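Local coordinates for protein K5 lyase (Enterobacteria phage k1-5, PDB 2X3H) that probably cleaves the K5 capsular polysaccharide of the bacterial host by elimination, as a trimeric phage tail-spike lyase, at residues D397-A402 with Q427-M432. Numbering follows the deposited sequence.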
loop_
_atom_site.group_PDB
_atom_site.type_symbol
_atom_site.label_atom_id
_atom_site.label_comp_id
_atom_site.label_asym_id
_atom_site.label_seq_id
_atom_site.Cartn_x
_atom_site.Cartn_y
_atom_site.Cartn_z
ATOM N N ASP A 397 -1.422 5.163 -25.793
ATOM C CA ASP A 397 -2.268 6.362 -25.816
ATOM C C ASP A 397 -3.638 5.944 -25.303
ATOM O O ASP A 397 -4.254 5.036 -25.857
ATOM C CB ASP A 397 -2.361 6.849 -27.275
ATOM C CG ASP A 397 -3.214 8.109 -27.466
ATOM O OD1 ASP A 397 -3.954 8.540 -26.557
ATOM O OD2 ASP A 397 -3.167 8.661 -28.600
ATOM N N LEU A 398 -4.114 6.571 -24.230
ATOM C CA LEU A 398 -5.391 6.150 -23.662
ATOM C C LEU A 398 -6.585 6.617 -24.483
ATOM O O LEU A 398 -7.712 6.268 -24.165
ATOM C CB LEU A 398 -5.536 6.607 -22.210
ATOM C CG LEU A 398 -4.623 5.965 -21.156
ATOM C CD1 LEU A 398 -5.183 6.215 -19.796
ATOM C CD2 LEU A 398 -4.421 4.474 -21.368
ATOM N N LEU A 399 -6.327 7.377 -25.549
ATOM C CA LEU A 399 -7.399 7.962 -26.353
ATOM C C LEU A 399 -7.490 7.393 -27.766
ATOM O O LEU A 399 -8.423 7.712 -28.504
ATOM C CB LEU A 399 -7.272 9.488 -26.391
ATOM C CG LEU A 399 -7.421 10.182 -25.031
ATOM C CD1 LEU A 399 -7.210 11.688 -25.205
ATOM C CD2 LEU A 399 -8.785 9.882 -24.417
ATOM N N SER A 400 -6.549 6.526 -28.131
ATOM C CA SER A 400 -6.530 5.998 -29.496
ATOM C C SER A 400 -7.722 5.077 -29.729
ATOM O O SER A 400 -8.298 5.072 -30.825
ATOM C CB SER A 400 -5.209 5.293 -29.816
ATOM O OG SER A 400 -4.945 4.256 -28.900
ATOM N N SER A 401 -8.102 4.324 -28.699
ATOM C CA SER A 401 -9.342 3.537 -28.722
ATOM C C SER A 401 -10.431 4.279 -27.965
ATOM O O SER A 401 -10.222 4.666 -26.820
ATOM C CB SER A 401 -9.129 2.172 -28.069
ATOM O OG SER A 401 -10.365 1.482 -27.908
ATOM N N ALA A 402 -11.601 4.458 -28.579
ATOM C CA ALA A 402 -12.706 5.108 -27.868
ATOM C C ALA A 402 -13.234 4.226 -26.733
ATOM O O ALA A 402 -14.016 4.682 -25.900
ATOM C CB ALA A 402 -13.833 5.484 -28.824
ATOM N N GLN A 427 0.509 11.488 -20.243
ATOM C CA GLN A 427 -0.837 11.843 -20.710
ATOM C C GLN A 427 -1.749 12.222 -19.555
ATOM O O GLN A 427 -1.960 11.421 -18.646
ATOM C CB GLN A 427 -1.451 10.667 -21.474
ATOM C CG GLN A 427 -2.765 10.975 -22.130
ATOM C CD GLN A 427 -3.130 9.937 -23.163
ATOM O OE1 GLN A 427 -2.730 8.773 -23.056
ATOM N NE2 GLN A 427 -3.890 10.349 -24.172
ATOM N N TYR A 428 -2.289 13.441 -19.614
ATOM C CA TYR A 428 -3.117 14.003 -18.539
ATOM C C TYR A 428 -4.452 14.437 -19.126
ATOM O O TYR A 428 -4.498 15.352 -19.963
ATOM C CB TYR A 428 -2.367 15.169 -17.860
ATOM C CG TYR A 428 -1.023 14.706 -17.346
ATOM C CD1 TYR A 428 -0.914 14.042 -16.127
ATOM C CD2 TYR A 428 0.132 14.877 -18.111
ATOM C CE1 TYR A 428 0.307 13.571 -15.670
ATOM C CE2 TYR A 428 1.368 14.412 -17.660
ATOM C CZ TYR A 428 1.451 13.761 -16.444
ATOM O OH TYR A 428 2.671 13.291 -15.963
ATOM N N ILE A 429 -5.529 13.746 -18.736
ATOM C CA ILE A 429 -6.842 13.946 -19.362
ATOM C C ILE A 429 -7.850 14.473 -18.353
ATOM O O ILE A 429 -8.415 13.714 -17.560
ATOM C CB ILE A 429 -7.391 12.646 -20.033
ATOM C CG1 ILE A 429 -6.302 11.994 -20.897
ATOM C CG2 ILE A 429 -8.626 12.965 -20.873
ATOM C CD1 ILE A 429 -6.584 10.536 -21.253
ATOM N N GLY A 430 -8.075 15.784 -18.401
ATOM C CA GLY A 430 -9.034 16.430 -17.499
ATOM C C GLY A 430 -8.404 17.097 -16.290
ATOM O O GLY A 430 -7.351 16.671 -15.796
ATOM N N SER A 431 -9.037 18.172 -15.821
ATOM C CA SER A 431 -8.662 18.772 -14.541
ATOM C C SER A 431 -9.899 19.326 -13.857
ATOM O O SER A 431 -10.685 20.027 -14.492
ATOM C CB SER A 431 -7.670 19.930 -14.739
ATOM O OG SER A 431 -7.558 20.653 -13.514
ATOM N N MET A 432 -10.060 19.033 -12.569
ATOM C CA MET A 432 -11.228 19.490 -11.823
ATOM C C MET A 432 -11.172 20.981 -11.481
ATOM O O MET A 432 -12.151 21.536 -10.977
ATOM C CB MET A 432 -11.440 18.671 -10.547
ATOM C CG MET A 432 -11.680 17.199 -10.810
ATOM S SD MET A 432 -11.812 16.259 -9.265
ATOM C CE MET A 432 -11.441 14.617 -9.908
#
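The carboxylate of D397 and the side-chain amide of Q427 are turned 54° against each other, and OD1 of D397 accepts a hydrogen bond from each side of the carboxylate plane. They meet where the loop between strands 386-389 and 405-406, near the C-terminal end of the parallel beta-helix, faces strand 427-429. Over one face comes NE2 of Q427, with D397 OD1 lying 3.0 Å away and close to the amide plane; over the opposite face comes the backbone N of L399, 2.8 Å from D397 OD1. The second bond closes an Asx turn, set within a type I beta turn from D397 to S400. OE1 of Q427 accepts an almost straight hydrogen bond of 2.9 Å from the backbone N of L398, tilted 21° from the carbonyl plane. The amide thus donates to a carboxylate and accepts from a main-chain N-H, a pattern that fixes which end is oxygen and which nitrogen and illustrates how one glutamine can hold a turn in two places. With CG anti to the backbone N (chi1 -173°) and the chain extended beyond it, the amide of Q427 is carried across to the turn.

The interface between subunits lies close by: strand 427-429 pairs in parallel with a strand of the second subunit, whose E437 also accepts from NE2 of Q427, while its R435 forms a salt bridge with OD2 of D397. Beside the polar pair, CG of L399 packs 3.6 Å from NE2 of Q427. The apolar contact proper is between L399 and I429, which meet tip to tip, with CD1 of I429 lying 3.9 Å from CD2 of L399.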